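Local coordinates for protein salicylate 5-hydroxylase, large oxygenase component (Ralstonia sp., PDB 7C8Z) that serves as the oxygenase component of a multicomponent enzyme that hydroxylates salicylate at its 5-position to give gentisate, using a Rieske [2Fe-2S] cluster and a mononuclear iron, at residues D192-F196 / E197-G201. Sequence-based numbering, arbitrary orientation.
Sequences DVEPF and EEFLG
Phe199 N donates to Pro195 O at 2.7 Å and Leu200 N to Phe196 O at 3.0 Å, the first i to i+4 backbone bonds of helix 196-211. Pro195 is the N-cap: its ring restricts phi to about -57°, compatible with that position, and its missing N-H is no loss where the helix offers no acceptor one turn earlier. Apolar packing follows the same spacing. With chi1 at -177°, the Phe196 ring swings away from its own N to where Leu200, one turn on, can cover it: Leu200 CG lies over one face, offset toward the rim, and Leu200 CD1 comes within 3.6 Å of Phe196 CZ. Phe186, Trp68 and Phe208 also line this buried side. The segment links strand 184-188 to helix 196-211, consistent with the Rieske-then-catalytic order of ring-hydroxylating oxygenase alpha subunits. Among the acidic side chains, Glu194 sets its carboxylate at the edge of the Phe199 ring, Glu194 OE2 3.7 Å from Phe199 CD1 and the planes 75° apart, where the slightly positive rim probably suits an anion; Arg272 gives this carboxylate a weak, long ion pair. Glu197 and Glu198, in the first turn, probably interact favourably with the helix dipole. On the exposed side, Glu198 runs alongside Pro195, its OE2 3.9 Å from Pro195 CD.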
# COMPACT_ATOMS: atom_id res chain seq x y z
N ASP A 192 -30.08 18.23 -19.41
CA ASP A 192 -30.47 19.62 -19.59
C ASP A 192 -29.27 20.55 -19.58
O ASP A 192 -29.37 21.71 -19.14
CB ASP A 192 -31.48 20.03 -18.51
CG ASP A 192 -32.62 19.04 -18.38
OD1 ASP A 192 -33.25 18.70 -19.40
OD2 ASP A 192 -32.89 18.59 -17.24
N VAL A 193 -28.13 20.07 -20.04
CA VAL A 193 -26.91 20.87 -20.12
C VAL A 193 -26.97 21.72 -21.38
O VAL A 193 -27.50 21.29 -22.41
CB VAL A 193 -25.67 19.96 -20.10
CG1 VAL A 193 -25.67 19.02 -21.29
CG2 VAL A 193 -24.39 20.79 -20.06
N GLU A 194 -26.43 22.93 -21.29
CA GLU A 194 -26.27 23.83 -22.42
C GLU A 194 -25.54 23.09 -23.54
O GLU A 194 -24.77 22.16 -23.27
CB GLU A 194 -25.49 25.07 -22.00
CG GLU A 194 -24.23 24.73 -21.21
CD GLU A 194 -23.72 25.89 -20.37
OE1 GLU A 194 -23.60 27.01 -20.91
OE2 GLU A 194 -23.43 25.67 -19.17
N PRO A 195 -25.79 23.44 -24.81
CA PRO A 195 -25.03 22.81 -25.90
C PRO A 195 -23.53 23.03 -25.73
O PRO A 195 -23.08 23.97 -25.08
CB PRO A 195 -25.56 23.52 -27.15
CG PRO A 195 -26.91 24.02 -26.77
CD PRO A 195 -26.85 24.33 -25.30
N PHE A 196 -22.77 22.12 -26.33
CA PHE A 196 -21.31 22.13 -26.20
C PHE A 196 -20.72 23.47 -26.65
O PHE A 196 -19.82 24.01 -25.99
CB PHE A 196 -20.71 20.98 -27.00
CG PHE A 196 -19.23 20.85 -26.87
CD1 PHE A 196 -18.65 20.38 -25.70
CD2 PHE A 196 -18.40 21.20 -27.92
CE1 PHE A 196 -17.28 20.26 -25.59
CE2 PHE A 196 -17.02 21.09 -27.81
CZ PHE A 196 -16.46 20.61 -26.64
N GLU A 197 -21.22 24.00 -27.76
CA GLU A 197 -20.72 25.27 -28.29
C GLU A 197 -20.97 26.41 -27.32
O GLU A 197 -20.07 27.22 -27.05
CB GLU A 197 -21.35 25.55 -29.65
CG GLU A 197 -21.02 24.51 -30.72
CD GLU A 197 -21.86 23.24 -30.61
OE1 GLU A 197 -22.91 23.28 -29.93
OE2 GLU A 197 -21.45 22.19 -31.18
N GLU A 198 -22.18 26.50 -26.78
CA GLU A 198 -22.47 27.52 -25.77
C GLU A 198 -21.75 27.23 -24.46
O GLU A 198 -21.47 28.16 -23.69
CB GLU A 198 -23.98 27.63 -25.55
CG GLU A 198 -24.74 28.20 -26.73
CD GLU A 198 -26.24 28.09 -26.56
OE1 GLU A 198 -26.94 27.87 -27.58
OE2 GLU A 198 -26.72 28.21 -25.41
N PHE A 199 -21.46 25.96 -24.19
CA PHE A 199 -20.67 25.62 -23.01
C PHE A 199 -19.28 26.21 -23.11
O PHE A 199 -18.73 26.73 -22.13
CB PHE A 199 -20.61 24.10 -22.83
CG PHE A 199 -19.89 23.65 -21.59
CD1 PHE A 199 -20.43 23.89 -20.33
CD2 PHE A 199 -18.68 22.97 -21.67
CE1 PHE A 199 -19.77 23.47 -19.18
CE2 PHE A 199 -18.02 22.55 -20.53
CZ PHE A 199 -18.57 22.80 -19.28
N LEU A 200 -18.68 26.15 -24.30
CA LEU A 200 -17.32 26.66 -24.46
C LEU A 200 -17.28 28.16 -24.69
O LEU A 200 -16.30 28.81 -24.30
CB LEU A 200 -16.62 25.95 -25.62
CG LEU A 200 -16.22 24.50 -25.40
CD1 LEU A 200 -15.36 24.02 -26.55
CD2 LEU A 200 -15.49 24.35 -24.07
N GLY A 201 -18.30 28.73 -25.32
CA GLY A 201 -18.27 30.11 -25.71
C GLY A 201 -17.51 30.29 -27.01
O GLY A 201 -16.71 29.44 -27.41